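Local structure of ORF 37 (Human herpesvirus 8 type M, 3FHD) at residues A[204-209]-A[265-270]; A[425-430]-A[457-462]. The protein cuts double- and single-stranded DNA as an endonuclease and exonuclease, processing branched viral DNA so that unit-length genomes can be packaged. All blocks are in the same frame, centred on the assembly; numbering follows the deposited sequence.

In the fold
Interaction 1 sets helix 203-217 against strand 262-269, and interaction 2 pairs the next two strands of the same mixed sheet, 423-432 and 455-464. Their centres are about 8 Å apart. Along the chain interaction 1 closes before interaction 2 opens, yet in space they are joined directly, because strand 262-269 runs parallel to 423-432 and bonds to it through Glu266 O with Ala427 N and through Ala427 O with Lys268 N. Helix 203-217 also covers strand 455-464, Val209 touching Leu459. A helix over a mixed sheet that carries the magnesium-binding strand is consistent with the core of the PD-(D/E)XK superfamily, to which this nuclease belongs.

Interaction 1 (A[204-209]-A[265-270]); sequences RCEEVV and YEIKCR. With MG (magnesium ion), chain E.
The magnesium site of the PD-(D/E)XK core lies where helix 204-209 passes over strand 265-269, with Glu206 reaching down from the helix beside Ile267. Magnesium is bound by Glu266 OE2 at 2.4 Å and by the backbone Ile267 O, and Asp243 adds a third ligand. Glu206 comes close without joining them: its OE2 stays 3.1 Å from the magnesium, although this residue is a magnesium ligand in another structure of the protein. The Glu206 chain is extended beyond CG (chi2 -161°), which carries the carboxylate past the Ile267 side chain, with Glu206 CG 3.9 Å from Ile267 CG2. A water links the two segments, donating to Glu206 OE2 and accepting from Cys269 N. On the strand, Lys268 NZ forms a salt bridge with Glu266 OE2 at 2.9 Å, from above the carboxylate plane, so one oxygen serves both metal and ammonium. Packing is apolar behind the site: Val209 CB rests 3.6 Å from Ile267 CG2, and Cys269 SG lies 3.6 Å from Cys205 CB. The two cysteines are not bonded here, though a disulfide joins them in another structure. Glu266, Ile267 and Lys268 spell the E-X-K of the superfamily signature, with Asp243 as its preceding aspartate.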
ATOM      1  N   ARG A 204      10.620   7.122  -8.902  1.00 21.79           N
ATOM      2  CA  ARG A 204      12.048   7.332  -8.747  1.00 21.34           C
ATOM      3  C   ARG A 204      12.365   7.836  -7.325  1.00 21.47           C
ATOM      4  O   ARG A 204      13.178   7.234  -6.623  1.00 20.40           O
ATOM      5  CB  ARG A 204      12.575   8.312  -9.805  1.00 20.43           C
ATOM      6  N   CYS A 205      11.695   8.914  -6.902  1.00 21.49           N
ATOM      7  CA  CYS A 205      11.894   9.469  -5.570  1.00 22.46           C
ATOM      8  C   CYS A 205      11.527   8.497  -4.434  1.00 23.07           C
ATOM      9  O   CYS A 205      12.250   8.421  -3.439  1.00 20.81           O
ATOM     10  CB  CYS A 205      11.166  10.799  -5.435  1.00 22.62           C
ATOM     11  SG  CYS A 205      12.054  12.094  -6.396  1.00 28.09           S
ATOM     12  N   GLU A 206      10.422   7.753  -4.581  1.00 23.51           N
ATOM     13  CA  GLU A 206      10.088   6.726  -3.597  1.00 25.11           C
ATOM     14  C   GLU A 206      11.200   5.721  -3.397  1.00 24.29           C
ATOM     15  O   GLU A 206      11.479   5.346  -2.261  1.00 22.75           O
ATOM     16  CB  GLU A 206       8.742   6.045  -3.883  1.00 26.14           C
ATOM     17  CG  GLU A 206       7.612   7.005  -3.555  1.00 33.21           C
ATOM     18  CD  GLU A 206       6.263   6.320  -3.364  1.00 40.51           C
ATOM     19  OE1 GLU A 206       6.231   5.065  -3.238  1.00 42.76           O
ATOM     20  OE2 GLU A 206       5.243   7.066  -3.330  1.00 41.83           O
ATOM     21  N   GLU A 207      11.861   5.320  -4.489  1.00 24.70           N
ATOM     22  CA  GLU A 207      12.974   4.376  -4.396  1.00 25.08           C
ATOM     23  C   GLU A 207      14.145   4.966  -3.620  1.00 24.12           C
ATOM     24  O   GLU A 207      14.862   4.231  -2.915  1.00 22.79           O
ATOM     25  CB  GLU A 207      13.476   3.938  -5.788  1.00 26.91           C
ATOM     26  CG  GLU A 207      12.597   2.916  -6.503  1.00 31.84           C
ATOM     27  CD  GLU A 207      12.358   1.665  -5.677  1.00 38.86           C
ATOM     28  OE1 GLU A 207      13.347   1.005  -5.253  1.00 40.76           O
ATOM     29  OE2 GLU A 207      11.169   1.338  -5.466  1.00 42.40           O
ATOM     30  N   VAL A 208      14.351   6.284  -3.758  1.00 21.75           N
ATOM     31  CA  VAL A 208      15.419   6.937  -3.013  1.00 19.72           C
ATOM     32  C   VAL A 208      15.130   6.874  -1.520  1.00 19.29           C
ATOM     33  O   VAL A 208      16.034   6.561  -0.718  1.00 16.62           O
ATOM     34  CB  VAL A 208      15.670   8.394  -3.475  1.00 19.36           C
ATOM     35  CG1 VAL A 208      16.520   9.141  -2.452  1.00 18.47           C
ATOM     36  CG2 VAL A 208      16.370   8.393  -4.822  1.00 18.89           C
ATOM     37  N   VAL A 209      13.885   7.175  -1.136  1.00 18.15           N
ATOM     38  CA  VAL A 209      13.529   7.077   0.272  1.00 18.58           C
ATOM     39  C   VAL A 209      13.710   5.642   0.819  1.00 18.86           C
ATOM     40  O   VAL A 209      14.197   5.479   1.944  1.00 19.18           O
ATOM     41  CB  VAL A 209      12.115   7.608   0.588  1.00 17.95           C
ATOM     42  CG1 VAL A 209      11.787   7.438   2.104  1.00 18.11           C
ATOM     43  CG2 VAL A 209      11.990   9.080   0.156  1.00 19.14           C
ATOM     44  N   TYR A 265       6.754   0.816   6.877  1.00 16.95           N
ATOM     45  CA  TYR A 265       6.759   2.227   6.433  1.00 17.29           C
ATOM     46  C   TYR A 265       6.009   2.477   5.107  1.00 16.53           C
ATOM     47  O   TYR A 265       6.231   1.761   4.116  1.00 17.16           O
ATOM     48  CB  TYR A 265       8.198   2.770   6.258  1.00 17.40           C
ATOM     49  CG  TYR A 265       9.118   2.726   7.466  1.00 18.78           C
ATOM     50  CD1 TYR A 265       9.543   3.902   8.086  1.00 16.21           C
ATOM     51  CD2 TYR A 265       9.614   1.504   7.954  1.00 17.98           C
ATOM     52  CE1 TYR A 265      10.417   3.852   9.191  1.00 21.00           C
ATOM     53  CE2 TYR A 265      10.489   1.449   9.031  1.00 19.58           C
ATOM     54  CZ  TYR A 265      10.883   2.621   9.648  1.00 19.28           C
ATOM     55  OH  TYR A 265      11.728   2.565  10.730  1.00 21.71           O
ATOM     56  N   GLU A 266       5.084   3.436   5.125  1.00 16.33           N
ATOM     57  CA  GLU A 266       4.468   3.965   3.928  1.00 17.73           C
ATOM     58  C   GLU A 266       5.270   5.229   3.505  1.00 17.95           C
ATOM     59  O   GLU A 266       5.392   6.153   4.279  1.00 18.78           O
ATOM     60  CB  GLU A 266       3.001   4.293   4.202  1.00 18.48           C
ATOM     61  CG  GLU A 266       2.263   5.010   3.080  1.00 20.00           C
ATOM     62  CD  GLU A 266       2.333   4.303   1.712  1.00 24.66           C
ATOM     63  OE1 GLU A 266       2.207   3.045   1.595  1.00 24.28           O
ATOM     64  OE2 GLU A 266       2.463   5.040   0.724  1.00 26.70           O
ATOM     65  N   ILE A 267       5.782   5.242   2.281  1.00 16.65           N
ATOM     66  CA  ILE A 267       6.685   6.315   1.825  1.00 18.83           C
ATOM     67  C   ILE A 267       5.904   7.357   1.013  1.00 18.88           C
ATOM     68  O   ILE A 267       5.118   6.983   0.161  1.00 17.40           O
ATOM     69  CB  ILE A 267       7.866   5.715   1.012  1.00 19.91           C
ATOM     70  CG1 ILE A 267       8.814   4.963   1.943  1.00 20.71           C
ATOM     71  CG2 ILE A 267       8.630   6.814   0.181  1.00 18.30           C
ATOM     72  CD1 ILE A 267       9.671   3.950   1.255  1.00 22.99           C
ATOM     73  N   LYS A 268       6.074   8.655   1.314  1.00 20.13           N
ATOM     74  CA  LYS A 268       5.462   9.749   0.513  1.00 21.35           C
ATOM     75  C   LYS A 268       6.562  10.760   0.151  1.00 22.22           C
ATOM     76  O   LYS A 268       7.506  10.915   0.910  1.00 23.29           O
ATOM     77  CB  LYS A 268       4.381  10.500   1.319  1.00 21.29           C
ATOM     78  CG  LYS A 268       3.239   9.618   1.833  1.00 21.64           C
ATOM     79  CD  LYS A 268       2.472   9.043   0.634  1.00 24.67           C
ATOM     80  CE  LYS A 268       1.408   8.062   1.109  1.00 25.16           C
ATOM     81  NZ  LYS A 268       0.825   7.313  -0.025  1.00 23.75           N
ATOM     82  N   CYS A 269       6.462  11.411  -0.991  1.00 22.20           N
ATOM     83  CA  CYS A 269       7.416  12.479  -1.325  1.00 24.65           C
ATOM     84  C   CYS A 269       6.675  13.786  -1.456  1.00 25.43           C
ATOM     85  O   CYS A 269       5.527  13.797  -1.939  1.00 26.90           O
ATOM     86  CB  CYS A 269       8.188  12.134  -2.593  1.00 24.42           C
ATOM     87  SG  CYS A 269       9.015  10.558  -2.529  1.00 29.32           S
ATOM     88  N   ARG A 270       7.280  14.881  -0.985  1.00 25.72           N
ATOM     89  CA  ARG A 270       6.619  16.194  -0.990  1.00 26.42           C
ATOM     90  C   ARG A 270       7.122  17.088  -2.110  1.00 26.70           C
ATOM     91  O   ARG A 270       8.001  17.900  -1.882  1.00 26.07           O
ATOM     92  CB  ARG A 270       6.893  16.905   0.323  1.00 26.58           C
ATOM     93  CG  ARG A 270       6.538  16.103   1.534  1.00 29.50           C
ATOM     94  CD  ARG A 270       5.154  16.440   1.922  1.00 36.47           C
ATOM     95  NE  ARG A 270       4.244  15.841   0.974  1.00 41.45           N
ATOM     96  CZ  ARG A 270       2.957  16.122   0.893  1.00 43.80           C
ATOM     97  NH1 ARG A 270       2.427  17.012   1.712  1.00 45.60           N
ATOM     98  NH2 ARG A 270       2.208  15.494  -0.007  1.00 44.82           N
TER
HETATM   99 MG    MG E 490       4.021   5.264  -1.061  1.00 21.55          MG
HETATM  100  O   HOH W   1       4.626  10.106  -3.150  1.00 42.33           O

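Interaction 2 (A[425-430]-A[457-462]); sequences YIATGF and TLLIVT
Ile426 O takes two donors, the backbone Thr462 N at 2.9 Å and a water at 3.0 Å. The same water is hydrogen-bonded to Thr428 OG1 and Thr462 OG1, so it bridges the two strands on the face that carries both threonines. Each hydroxyl has a further partner, Tyr325 for Thr428 and Ser362 for Thr462. Ile426 and Thr462 form an antiparallel hydrogen-bonded pair, as do Thr428 and Ile460, where Thr428 N reaches Ile460 O at 2.8 Å in an almost straight bond (176°). At the far end the pairing changes: Phe430 N bonds to Leu458 O, but Phe430 O accepts Thr457 N at 2.9 Å, and two residues facing one make a classic beta bulge. The Phe430 and Leu458 side chains run side by side, and Leu458 CD2 makes a CH-pi contact over one ring face, 4.0 Å from the centroid of the Phe430 ring, while Ile460 CD1 approaches Phe430 CE2 at 3.8 Å. Leu458 has CG anti to the backbone N (chi1 -172°), which brings its branch next to that ring. At the strand end Val461 CG1 packs 3.6 Å from Tyr425 CD1. The chemistry implies a central strand shared between two neighbours: Ile426, Thr428 and Phe430 pair with 457-462, Ala427 and Gly429 bond to strand 262-269, and a water spans the gap between two buried threonine hydroxyls.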
ATOM      1  N   TYR A 425       4.649   3.543  10.307  1.00 16.20           N
ATOM      2  CA  TYR A 425       5.205   4.890  10.108  1.00 16.42           C
ATOM      3  C   TYR A 425       4.874   5.416   8.726  1.00 16.90           C
ATOM      4  O   TYR A 425       4.703   4.644   7.762  1.00 16.82           O
ATOM      5  CB  TYR A 425       6.733   4.872  10.230  1.00 16.58           C
ATOM      6  CG  TYR A 425       7.261   4.245  11.514  1.00 17.71           C
ATOM      7  CD1 TYR A 425       7.461   5.009  12.668  1.00 15.66           C
ATOM      8  CD2 TYR A 425       7.541   2.889  11.560  1.00 15.72           C
ATOM      9  CE1 TYR A 425       7.947   4.411  13.857  1.00 15.28           C
ATOM     10  CE2 TYR A 425       8.015   2.284  12.703  1.00 17.94           C
ATOM     11  CZ  TYR A 425       8.220   3.039  13.854  1.00 16.74           C
ATOM     12  OH  TYR A 425       8.689   2.386  14.971  1.00 20.88           O
ATOM     13  N   ILE A 426       4.779   6.742   8.630  1.00 17.56           N
ATOM     14  CA  ILE A 426       4.845   7.396   7.341  1.00 17.32           C
ATOM     15  C   ILE A 426       6.229   8.023   7.240  1.00 18.32           C
ATOM     16  O   ILE A 426       6.643   8.781   8.126  1.00 17.65           O
ATOM     17  CB  ILE A 426       3.758   8.449   7.166  1.00 18.39           C
ATOM     18  CG1 ILE A 426       2.371   7.780   7.145  1.00 19.56           C
ATOM     19  CG2 ILE A 426       3.991   9.270   5.877  1.00 17.58           C
ATOM     20  CD1 ILE A 426       1.219   8.760   7.498  1.00 20.75           C
ATOM     21  N   ALA A 427       6.937   7.673   6.157  1.00 17.84           N
ATOM     22  CA  ALA A 427       8.265   8.216   5.866  1.00 18.73           C
ATOM     23  C   ALA A 427       8.147   9.237   4.727  1.00 19.29           C
ATOM     24  O   ALA A 427       7.887   8.866   3.599  1.00 20.50           O
ATOM     25  CB  ALA A 427       9.202   7.115   5.472  1.00 17.67           C
ATOM     26  N   THR A 428       8.395  10.508   5.043  1.00 19.22           N
ATOM     27  CA  THR A 428       8.207  11.601   4.109  1.00 20.21           C
ATOM     28  C   THR A 428       9.568  12.099   3.662  1.00 18.94           C
ATOM     29  O   THR A 428      10.363  12.511   4.506  1.00 19.02           O
ATOM     30  CB  THR A 428       7.457  12.771   4.788  1.00 20.39           C
ATOM     31  OG1 THR A 428       6.121  12.370   5.131  1.00 25.10           O
ATOM     32  CG2 THR A 428       7.354  13.949   3.850  1.00 21.93           C
ATOM     33  N   GLY A 429       9.816  12.052   2.348  1.00 17.76           N
ATOM     34  CA  GLY A 429      11.051  12.556   1.754  1.00 17.69           C
ATOM     35  C   GLY A 429      10.893  13.922   1.097  1.00 16.45           C
ATOM     36  O   GLY A 429       9.871  14.209   0.500  1.00 16.72           O
ATOM     37  N   PHE A 430      11.931  14.750   1.212  1.00 16.58           N
ATOM     38  CA  PHE A 430      11.979  16.102   0.652  1.00 16.99           C
ATOM     39  C   PHE A 430      13.214  16.145  -0.206  1.00 16.26           C
ATOM     40  O   PHE A 430      14.216  15.448   0.096  1.00 16.26           O
ATOM     41  CB  PHE A 430      12.090  17.159   1.752  1.00 17.36           C
ATOM     42  CG  PHE A 430      10.877  17.254   2.643  1.00 19.21           C
ATOM     43  CD1 PHE A 430       9.899  18.220   2.414  1.00 19.34           C
ATOM     44  CD2 PHE A 430      10.717  16.384   3.725  1.00 18.24           C
ATOM     45  CE1 PHE A 430       8.779  18.313   3.220  1.00 18.94           C
ATOM     46  CE2 PHE A 430       9.598  16.482   4.555  1.00 19.91           C
ATOM     47  CZ  PHE A 430       8.621  17.439   4.298  1.00 19.54           C
ATOM     48  N   THR A 457      17.058  15.686   0.664  1.00  9.56           N
ATOM     49  CA  THR A 457      17.560  16.677   1.603  1.00 10.47           C
ATOM     50  C   THR A 457      17.104  16.416   3.038  1.00 10.42           C
ATOM     51  O   THR A 457      17.828  16.723   3.986  1.00 10.85           O
ATOM     52  CB  THR A 457      17.092  18.112   1.225  1.00 10.78           C
ATOM     53  OG1 THR A 457      15.659  18.130   1.209  1.00 11.96           O
ATOM     54  CG2 THR A 457      17.632  18.539  -0.147  1.00  9.24           C
ATOM     55  N   LEU A 458      15.903  15.863   3.188  1.00 10.65           N
ATOM     56  CA  LEU A 458      15.257  15.771   4.486  1.00 11.17           C
ATOM     57  C   LEU A 458      14.347  14.561   4.516  1.00 11.22           C
ATOM     58  O   LEU A 458      13.656  14.273   3.529  1.00  9.62           O
ATOM     59  CB  LEU A 458      14.435  17.031   4.711  1.00 12.13           C
ATOM     60  CG  LEU A 458      13.767  17.363   6.048  1.00 14.33           C
ATOM     61  CD1 LEU A 458      14.812  17.785   7.090  1.00 16.87           C
ATOM     62  CD2 LEU A 458      12.752  18.509   5.803  1.00 12.90           C
ATOM     63  N   LEU A 459      14.353  13.867   5.654  1.00 11.20           N
ATOM     64  CA  LEU A 459      13.490  12.712   5.905  1.00 12.29           C
ATOM     65  C   LEU A 459      12.753  12.910   7.230  1.00 11.82           C
ATOM     66  O   LEU A 459      13.360  13.207   8.259  1.00 12.46           O
ATOM     67  CB  LEU A 459      14.308  11.410   5.908  1.00 12.17           C
ATOM     68  CG  LEU A 459      13.551  10.075   6.097  1.00 12.85           C
ATOM     69  CD1 LEU A 459      12.678   9.746   4.915  1.00 14.07           C
ATOM     70  CD2 LEU A 459      14.516   8.923   6.386  1.00 14.44           C
ATOM     71  N   ILE A 460      11.434  12.780   7.205  1.00 11.41           N
ATOM     72  CA  ILE A 460      10.655  12.813   8.437  1.00 11.26           C
ATOM     73  C   ILE A 460       9.963  11.450   8.617  1.00 12.45           C
ATOM     74  O   ILE A 460       9.348  10.959   7.679  1.00 12.31           O
ATOM     75  CB  ILE A 460       9.621  13.936   8.388  1.00 10.87           C
ATOM     76  CG1 ILE A 460      10.340  15.298   8.163  1.00 12.50           C
ATOM     77  CG2 ILE A 460       8.770  13.932   9.661  1.00 12.59           C
ATOM     78  CD1 ILE A 460       9.447  16.505   8.338  1.00 13.87           C
ATOM     79  N   VAL A 461      10.089  10.864   9.806  1.00 11.78           N
ATOM     80  CA  VAL A 461       9.447   9.593  10.111  1.00 12.41           C
ATOM     81  C   VAL A 461       8.440   9.861  11.218  1.00 12.67           C
ATOM     82  O   VAL A 461       8.801  10.346  12.300  1.00 13.13           O
ATOM     83  CB  VAL A 461      10.471   8.481  10.500  1.00 13.16           C
ATOM     84  CG1 VAL A 461       9.752   7.174  10.887  1.00 13.10           C
ATOM     85  CG2 VAL A 461      11.459   8.207   9.347  1.00 12.46           C
ATOM     86  N   THR A 462       7.178   9.571  10.916  1.00 12.26           N
ATOM     87  CA  THR A 462       6.052   9.839  11.786  1.00 12.01           C
ATOM     88  C   THR A 462       5.352   8.512  12.145  1.00 11.61           C
ATOM     89  O   THR A 462       4.899   7.801  11.240  1.00 11.69           O
ATOM     90  CB  THR A 462       5.058  10.809  11.066  1.00 11.50           C
ATOM     91  OG1 THR A 462       5.742  12.033  10.729  1.00 12.70           O
ATOM     92  CG2 THR A 462       3.868  11.140  11.945  1.00 12.18           C
TER
HETATM   93  O   HOH W   2       6.347  11.765   7.964  1.00 26.29           O